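Long-range contacts in alpha-1,3-glucanase (Bacillus circulans, PDB 5ZRU), which hydrolyses alpha-1,3-glucan as a GH87-family enzyme, this chain being the catalytic unit of a longer protein that probably also binds carbohydrate through other domains: residues A[240-245]-A[271-276]; A[331-336]-A[386-391]; A[497-502]-A[524-529]. One frame throughout, in Å; residues are numbered along the deposited sequence.

Contact 1: A[240-245]-A[271-276]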
loop_
_atom_site.group_PDB
_atom_site.type_symbol
_atom_site.label_atom_id
_atom_site.label_comp_id
_atom_site.label_asym_id
_atom_site.label_seq_id
_atom_site.Cartn_x
_atom_site.Cartn_y
_atom_site.Cartn_z
ATOM N N ASN A 240 4.191 13.629 -28.801
ATOM C CA ASN A 240 4.525 14.992 -28.377
ATOM C C ASN A 240 4.693 14.970 -26.860
ATOM O O ASN A 240 3.781 15.337 -26.115
ATOM C CB ASN A 240 3.451 15.981 -28.822
ATOM C CG ASN A 240 3.871 17.425 -28.621
ATOM O OD1 ASN A 240 5.064 17.735 -28.556
ATOM N ND2 ASN A 240 2.891 18.320 -28.522
ATOM N N LYS A 241 5.860 14.522 -26.410
ATOM C CA LYS A 241 6.099 14.387 -24.982
ATOM C C LYS A 241 6.362 15.757 -24.367
ATOM O O LYS A 241 6.817 16.686 -25.041
ATOM C CB LYS A 241 7.264 13.424 -24.721
ATOM C CG LYS A 241 6.850 11.954 -24.911
ATOM C CD LYS A 241 7.910 10.941 -24.508
ATOM C CE LYS A 241 8.927 10.737 -25.619
ATOM N NZ LYS A 241 8.306 10.276 -26.898
ATOM N N ILE A 242 6.034 15.884 -23.070
ATOM C CA ILE A 242 6.218 17.118 -22.312
ATOM C C ILE A 242 7.620 17.135 -21.720
ATOM O O ILE A 242 8.105 16.118 -21.213
ATOM C CB ILE A 242 5.144 17.245 -21.211
ATOM C CG1 ILE A 242 3.793 17.602 -21.839
ATOM C CG2 ILE A 242 5.534 18.304 -20.173
ATOM C CD1 ILE A 242 2.630 17.580 -20.858
ATOM N N ASN A 243 8.280 18.294 -21.786
ATOM C CA ASN A 243 9.598 18.452 -21.183
ATOM C C ASN A 243 9.476 18.556 -19.668
ATOM O O ASN A 243 9.802 17.606 -18.956
ATOM C CB ASN A 243 10.319 19.681 -21.759
ATOM C CG ASN A 243 10.847 19.447 -23.177
ATOM O OD1 ASN A 243 11.347 18.371 -23.496
ATOM N ND2 ASN A 243 10.742 20.464 -24.026
ATOM N N ASN A 244 9.003 19.692 -19.159
ATOM C CA ASN A 244 8.861 19.887 -17.723
ATOM C C ASN A 244 7.457 20.370 -17.396
ATOM O O ASN A 244 6.880 21.171 -18.136
ATOM C CB ASN A 244 9.898 20.895 -17.200
ATOM C CG ASN A 244 11.316 20.514 -17.574
ATOM O OD1 ASN A 244 11.855 19.532 -17.063
ATOM N ND2 ASN A 244 11.938 21.300 -18.460
ATOM N N ILE A 245 6.906 19.902 -16.282
ATOM C CA ILE A 245 5.588 20.383 -15.877
ATOM C C ILE A 245 5.450 20.253 -14.368
ATOM O O ILE A 245 5.915 19.283 -13.763
ATOM C CB ILE A 245 4.453 19.654 -16.638
ATOM C CG1 ILE A 245 3.107 20.340 -16.371
ATOM C CG2 ILE A 245 4.403 18.148 -16.294
ATOM C CD1 ILE A 245 1.971 19.828 -17.259
ATOM N N PHE A 271 1.487 9.800 -17.582
ATOM C CA PHE A 271 2.501 10.815 -17.862
ATOM C C PHE A 271 3.283 10.451 -19.117
ATOM O O PHE A 271 3.734 9.309 -19.264
ATOM C CB PHE A 271 3.493 10.952 -16.706
ATOM C CG PHE A 271 2.916 11.519 -15.430
ATOM C CD1 PHE A 271 2.343 12.785 -15.398
ATOM C CD2 PHE A 271 3.025 10.804 -14.243
ATOM C CE1 PHE A 271 1.857 13.315 -14.216
ATOM C CE2 PHE A 271 2.536 11.320 -13.055
ATOM C CZ PHE A 271 1.948 12.578 -13.042
ATOM N N ARG A 272 3.474 11.429 -20.000
ATOM C CA ARG A 272 4.385 11.312 -21.142
ATOM C C ARG A 272 5.393 12.454 -21.035
ATOM O O ARG A 272 5.329 13.440 -21.778
ATOM C CB ARG A 272 3.624 11.338 -22.482
ATOM C CG ARG A 272 2.607 10.219 -22.638
ATOM C CD ARG A 272 3.281 8.857 -22.700
ATOM N NE ARG A 272 2.310 7.778 -22.872
ATOM C CZ ARG A 272 2.618 6.483 -22.861
ATOM N NH1 ARG A 272 3.877 6.098 -22.677
ATOM N NH2 ARG A 272 1.665 5.572 -23.030
ATOM N N VAL A 273 6.300 12.324 -20.072
ATOM C CA VAL A 273 7.214 13.384 -19.659
ATOM C C VAL A 273 8.644 12.882 -19.842
ATOM O O VAL A 273 8.969 11.764 -19.426
ATOM C CB VAL A 273 6.961 13.786 -18.192
ATOM C CG1 VAL A 273 8.035 14.751 -17.687
ATOM C CG2 VAL A 273 5.552 14.388 -18.030
ATOM N N THR A 274 9.499 13.711 -20.451
ATOM C CA THR A 274 10.902 13.360 -20.630
ATOM C C THR A 274 11.837 14.121 -19.712
ATOM O O THR A 274 12.971 13.677 -19.511
ATOM C CB THR A 274 11.351 13.601 -22.079
ATOM O OG1 THR A 274 11.106 14.965 -22.439
ATOM C CG2 THR A 274 10.601 12.696 -23.019
ATOM N N GLY A 275 11.410 15.262 -19.181
ATOM C CA GLY A 275 12.222 15.986 -18.231
ATOM C C GLY A 275 11.710 15.788 -16.821
ATOM O O GLY A 275 11.579 14.655 -16.359
ATOM N N GLN A 276 11.398 16.874 -16.128
ATOM C CA GLN A 276 11.068 16.815 -14.713
ATOM C C GLN A 276 9.602 17.159 -14.510
ATOM O O GLN A 276 9.159 18.258 -14.868
ATOM C CB GLN A 276 11.948 17.763 -13.906
ATOM C CG GLN A 276 11.625 17.763 -12.428
ATOM C CD GLN A 276 12.463 18.760 -11.667
ATOM O OE1 GLN A 276 12.403 19.960 -11.928
ATOM N NE2 GLN A 276 13.273 18.267 -10.738
#

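Contact 2: A[331-336]-A[386-391]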
loop_
_atom_site.group_PDB
_atom_site.type_symbol
_atom_site.label_atom_id
_atom_site.label_comp_id
_atom_site.label_asym_id
_atom_site.label_seq_id
_atom_site.Cartn_x
_atom_site.Cartn_y
_atom_site.Cartn_z
ATOM N N THR A 331 10.905 1.855 -28.225
ATOM C CA THR A 331 11.871 0.793 -28.486
ATOM C C THR A 331 13.157 1.444 -28.974
ATOM O O THR A 331 13.152 2.089 -30.043
ATOM C CB THR A 331 11.354 -0.219 -29.507
ATOM O OG1 THR A 331 10.119 -0.774 -29.044
ATOM C CG2 THR A 331 12.369 -1.342 -29.690
ATOM N N PRO A 332 14.267 1.341 -28.229
ATOM C CA PRO A 332 14.328 0.684 -26.915
ATOM C C PRO A 332 13.624 1.511 -25.841
ATOM O O PRO A 332 13.418 2.708 -26.043
ATOM C CB PRO A 332 15.827 0.580 -26.638
ATOM C CG PRO A 332 16.420 1.711 -27.406
ATOM C CD PRO A 332 15.579 1.868 -28.646
ATOM N N ALA A 333 13.241 0.873 -24.737
ATOM C CA ALA A 333 12.441 1.543 -23.722
ATOM C C ALA A 333 13.219 2.680 -23.075
ATOM O O ALA A 333 14.434 2.592 -22.875
ATOM C CB ALA A 333 11.994 0.540 -22.655
ATOM N N ILE A 334 12.516 3.769 -22.765
ATOM C CA ILE A 334 13.117 4.836 -21.970
ATOM C C ILE A 334 12.803 4.539 -20.513
ATOM O O ILE A 334 11.973 3.668 -20.222
ATOM C CB ILE A 334 12.619 6.229 -22.398
ATOM C CG1 ILE A 334 11.099 6.324 -22.316
ATOM C CG2 ILE A 334 13.115 6.559 -23.810
ATOM C CD1 ILE A 334 10.577 7.731 -22.582
ATOM N N ILE A 335 13.477 5.219 -19.585
ATOM C CA ILE A 335 13.302 4.926 -18.167
ATOM C C ILE A 335 13.118 6.212 -17.384
ATOM O O ILE A 335 13.598 7.285 -17.773
ATOM C CB ILE A 335 14.482 4.133 -17.559
ATOM C CG1 ILE A 335 15.726 5.018 -17.412
ATOM C CG2 ILE A 335 14.778 2.872 -18.382
ATOM C CD1 ILE A 335 16.823 4.397 -16.545
ATOM N N ALA A 336 12.426 6.082 -16.258
ATOM C CA ALA A 336 12.493 7.076 -15.203
ATOM C C ALA A 336 13.777 6.879 -14.409
ATOM O O ALA A 336 14.155 5.750 -14.077
ATOM C CB ALA A 336 11.285 6.959 -14.275
ATOM N N ASN A 386 10.704 -4.564 -24.589
ATOM C CA ASN A 386 11.194 -3.579 -25.554
ATOM C C ASN A 386 12.628 -3.151 -25.263
ATOM O O ASN A 386 13.031 -2.040 -25.602
ATOM C CB ASN A 386 10.276 -2.353 -25.612
ATOM C CG ASN A 386 8.876 -2.702 -26.052
ATOM O OD1 ASN A 386 8.679 -3.623 -26.845
ATOM N ND2 ASN A 386 7.891 -1.978 -25.533
ATOM N N GLY A 387 13.421 -4.021 -24.641
ATOM C CA GLY A 387 14.815 -3.693 -24.427
ATOM C C GLY A 387 15.088 -2.750 -23.277
ATOM O O GLY A 387 16.112 -2.058 -23.286
ATOM N N ALA A 388 14.204 -2.686 -22.293
ATOM C CA ALA A 388 14.475 -1.875 -21.118
ATOM C C ALA A 388 15.735 -2.384 -20.420
ATOM O O ALA A 388 15.964 -3.599 -20.368
ATOM C CB ALA A 388 13.290 -1.919 -20.151
ATOM N N PRO A 389 16.563 -1.497 -19.873
ATOM C CA PRO A 389 17.726 -1.944 -19.103
ATOM C C PRO A 389 17.297 -2.462 -17.743
ATOM O O PRO A 389 16.166 -2.262 -17.298
ATOM C CB PRO A 389 18.552 -0.666 -18.965
ATOM C CG PRO A 389 17.497 0.393 -18.840
ATOM C CD PRO A 389 16.427 -0.029 -19.835
ATOM N N ALA A 390 18.230 -3.114 -17.062
ATOM C CA ALA A 390 17.959 -3.572 -15.704
ATOM C C ALA A 390 17.806 -2.390 -14.753
ATOM O O ALA A 390 18.654 -1.492 -14.720
ATOM C CB ALA A 390 19.078 -4.493 -15.224
ATOM N N GLY A 391 16.727 -2.396 -13.969
ATOM C CA GLY A 391 16.561 -1.370 -12.952
ATOM C C GLY A 391 17.584 -1.538 -11.840
ATOM O O GLY A 391 17.844 -2.649 -11.369
HETATM O O HOH W 1 10.144 -3.621 -28.943
HETATM O O HOH W 2 16.490 0.840 -23.138
#

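Contact 3: A[497-502]-A[524-529]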
loop_
_atom_site.group_PDB
_atom_site.type_symbol
_atom_site.label_atom_id
_atom_site.label_comp_id
_atom_site.label_asym_id
_atom_site.label_seq_id
_atom_site.Cartn_x
_atom_site.Cartn_y
_atom_site.Cartn_z
ATOM N N THR A 497 5.527 -13.393 14.461
ATOM C CA THR A 497 5.350 -13.922 13.117
ATOM C C THR A 497 4.327 -15.060 13.109
ATOM O O THR A 497 4.261 -15.870 14.040
ATOM C CB THR A 497 6.695 -14.395 12.564
ATOM O OG1 THR A 497 7.535 -13.250 12.322
ATOM C CG2 THR A 497 6.513 -15.178 11.259
ATOM N N GLN A 498 3.521 -15.103 12.045
ATOM C CA GLN A 498 2.446 -16.089 11.940
ATOM C C GLN A 498 2.999 -17.504 11.836
ATOM O O GLN A 498 2.615 -18.387 12.612
ATOM C CB GLN A 498 1.553 -15.751 10.736
ATOM C CG GLN A 498 0.931 -14.339 10.845
ATOM C CD GLN A 498 -0.055 -14.018 9.732
ATOM O OE1 GLN A 498 -0.666 -14.913 9.144
ATOM N NE2 GLN A 498 -0.212 -12.729 9.438
ATOM N N ARG A 499 3.883 -17.751 10.869
ATOM C CA ARG A 499 4.529 -19.058 10.768
ATOM C C ARG A 499 6.028 -18.887 11.035
ATOM O O ARG A 499 6.402 -18.559 12.160
ATOM C CB ARG A 499 4.239 -19.716 9.409
ATOM C CG ARG A 499 4.607 -21.221 9.352
ATOM C CD ARG A 499 3.836 -22.062 10.403
ATOM N NE ARG A 499 4.049 -23.502 10.205
ATOM C CZ ARG A 499 3.414 -24.223 9.284
ATOM N NH1 ARG A 499 2.519 -23.645 8.496
ATOM N NH2 ARG A 499 3.661 -25.526 9.154
ATOM N N SER A 500 6.902 -19.090 10.050
ATOM C CA SER A 500 8.334 -18.941 10.296
ATOM C C SER A 500 8.809 -17.523 9.984
ATOM O O SER A 500 8.329 -16.884 9.044
ATOM C CB SER A 500 9.150 -19.958 9.486
ATOM O OG SER A 500 8.879 -21.281 9.932
ATOM N N ALA A 501 9.759 -17.029 10.785
ATOM C CA ALA A 501 10.214 -15.648 10.616
ATOM C C ALA A 501 10.991 -15.460 9.314
ATOM O O ALA A 501 10.761 -14.496 8.576
ATOM C CB ALA A 501 11.069 -15.217 11.814
ATOM N N ILE A 502 11.935 -16.346 9.025
ATOM C CA ILE A 502 12.770 -16.234 7.831
ATOM C C ILE A 502 12.705 -17.558 7.083
ATOM O O ILE A 502 12.962 -18.612 7.675
ATOM C CB ILE A 502 14.227 -15.886 8.188
ATOM C CG1 ILE A 502 14.275 -14.601 9.013
ATOM C CG2 ILE A 502 15.065 -15.720 6.928
ATOM C CD1 ILE A 502 15.647 -14.334 9.599
ATOM N N GLY A 524 5.490 -18.811 14.780
ATOM C CA GLY A 524 4.467 -19.837 14.846
ATOM C C GLY A 524 3.215 -19.392 15.566
ATOM O O GLY A 524 2.518 -20.226 16.157
ATOM N N LYS A 525 2.909 -18.093 15.543
ATOM C CA LYS A 525 1.782 -17.600 16.325
ATOM C C LYS A 525 0.432 -17.984 15.726
ATOM O O LYS A 525 -0.578 -17.891 16.431
ATOM C CB LYS A 525 1.865 -16.079 16.498
ATOM C CG LYS A 525 3.159 -15.569 17.143
ATOM C CD LYS A 525 3.520 -16.299 18.445
ATOM C CE LYS A 525 2.738 -15.783 19.634
ATOM N NZ LYS A 525 3.374 -16.215 20.912
ATOM N N ASP A 526 0.375 -18.447 14.467
ATOM C CA ASP A 526 -0.915 -18.901 13.951
ATOM C C ASP A 526 -1.264 -20.323 14.376
ATOM O O ASP A 526 -2.401 -20.748 14.142
ATOM C CB ASP A 526 -1.003 -18.788 12.410
ATOM C CG ASP A 526 0.016 -19.648 11.657
ATOM O OD1 ASP A 526 0.613 -20.589 12.223
ATOM O OD2 ASP A 526 0.236 -19.342 10.456
ATOM N N GLY A 527 -0.334 -21.057 14.989
ATOM C CA GLY A 527 -0.603 -22.409 15.444
ATOM C C GLY A 527 -0.760 -23.443 14.350
ATOM O O GLY A 527 -1.073 -24.596 14.650
ATOM N N VAL A 528 -0.555 -23.069 13.094
ATOM C CA VAL A 528 -0.744 -23.988 11.977
ATOM C C VAL A 528 0.448 -24.931 11.898
ATOM O O VAL A 528 1.602 -24.504 12.002
ATOM C CB VAL A 528 -0.925 -23.214 10.661
ATOM C CG1 VAL A 528 -0.999 -24.180 9.464
ATOM C CG2 VAL A 528 -2.178 -22.353 10.733
ATOM N N LEU A 529 0.173 -26.225 11.718
ATOM C CA LEU A 529 1.229 -27.215 11.603
ATOM C C LEU A 529 1.342 -27.824 10.213
ATOM O O LEU A 529 2.427 -28.282 9.847
ATOM C CB LEU A 529 1.017 -28.335 12.634
ATOM C CG LEU A 529 0.960 -27.872 14.094
ATOM C CD1 LEU A 529 0.613 -29.027 15.021
ATOM C CD2 LEU A 529 2.292 -27.224 14.503
HETATM O O HOH W 3 -1.155 -17.607 8.904
#

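Contact 1: A[240-245]-A[271-276]
Ile242 grips the strand end around Val273 through its backbone. Ile242 N donates to Arg272 O at 2.9 Å and Ile242 O receives Thr274 N, also at 2.9 Å, the pattern of a single parallel beta bridge. Farther along, Ile245 N reaches Gln276 O at 3.1 Å, while Gly275 N makes only a weak bond to Asn243 O, bent to 124° at the hydrogen.

A side chain joins in. With CG anti to its carbonyl carbon (chi1 -54°), Asn244 brings OD1 to within 2.9 Å of Gln276 N, the donor tilted 21° from the amide plane. Gly275 suits the tight spot beside it, since any beta carbon there would run into Asn243 O and Asn244 OD1. The Gln276 amide turns off to Asn308 O.

Apolar contact is made by chain sides and methyls. Lys241 crosses Thr274 at about a right angle, its CD 3.5 Å from Thr274 CG2, and then bends to send NZ to Val238 O and His330 NE2. Val273 CG2 lies 4.3 Å from Ile245 CG2 and as far from Ile242 CB.

Ile242 and Ile245 also pack on Val210 and Val214 of helix 203-216, whereas strand 269-273 is flanked by strand 233-235 and by strands 301-302 and 304-305. The loop thus joins the helix to the parallel stack of this pectate-lyase-like beta-helix.

Contact 2: A[331-336]-A[386-391]
Asn386 and Thr331 each turn the polar branch anti to their own carbonyl carbon (chi1 -61° and -57°), which brings Asn386 OD1 and Thr331 OG1 to a shared water. That water donates to Asn386 OD1 at 2.6 Å and lies 2.8 Å from Thr331 OG1. Ile335 places CG2 opposite its carbonyl carbon, and this methyl rests on the Pro389 ring, 3.6 Å from Pro389 CD. Both segments are loops projecting from the parallel beta-helix of the pectate-lyase-like catalytic domain. They leave strands 323-325 and 378-381, which are separated in the stack by strand 354-357, so the two loops meet beyond an intervening coil. Gln358, which follows that middle strand, touches the touching methyls of Ala333 and Ala388, whose CB atoms are 3.7 Å apart. The direct hydrogen bond runs from Ala333 N to Asn386 O at 3.0 Å; the donor stands 36° out of the carbonyl plane, and the same oxygen takes a CA-H contact from Pro332, which follows a cis peptide. Gly387 has backbone angles at which a beta carbon would jam against that carbonyl. A second water donates to both Ala333 O and Gly387 O, bridging the two main chains.

Contact 3: A[497-502]-A[524-529]
Val528 O lies against the middle of one face of the Arg499 guanidinium, 3.2 Å from its plane, where no N-H points at it. A bend at chi2 (60°) of Arg499 carries the group under residues 528-529. Its N-H groups go to other partners: NH2 to Thr530 O and His537 O, NH1 to Ser464 OG.

The backbones meet at a type I turn from Gly524 to Gly527, and the carbonyls of Thr497, Gln498 and Arg499 take the N-H groups of Lys525, Asp526 and Gly524. Lys525 N donates to Thr497 O at 3.0 Å and Gly524 N to Arg499 O at 2.8 Å, while Asp526 N meets a lone pair of Gln498 O at 2.9 Å. The Asp526 carboxylate also crowds that carbonyl: OD1 lies 3.0 Å from Gln498 O, two acceptors side by side. OD1 also takes Val528 N at 2.9 Å, forming an Asx turn. Asp526 OD2 bonds to Ser464 OG and, through a water, to Gln498 OE1. Ser464 therefore lies between the arginine and the aspartate.

A leucine in place of Arg499 would probably leave the carbonyls of Thr530 and His537 without their donor and Ser464 with one partner fewer. The loops belong to neighbouring coils of the beta-helix, following strands 487-495 and 513-523. Arg499 NE and Asp526 OD1 are 4.9 Å apart, not paired, yet the arginine charge nearby and the Val528 N-H probably offset the repulsion between the carboxylate and Gln498 O.

All three contacts lie in the D2 family region of the catalytic unit, which forms the beta-helix. Followed from the N terminus, contact 1 comes first and closes a loop of 25 residues spanning most of strand 245-249 and all of strand 255-259, near helix 203-216. Contact 2 opens after it and closes a longer excursion of 49 residues, tying the loops after strands 323-325 and 378-381. Contact 3 follows, enclosing 21 residues and joining the turns after two neighbouring strands. The three are in series, so none nests or crosses. Contacts 1 and 2 lie on the same side of the chain's centre, their centres about 17 Å apart; the centre of contact 3 is about 48 Å from that of contact 1, on the opposite side, toward the later coils.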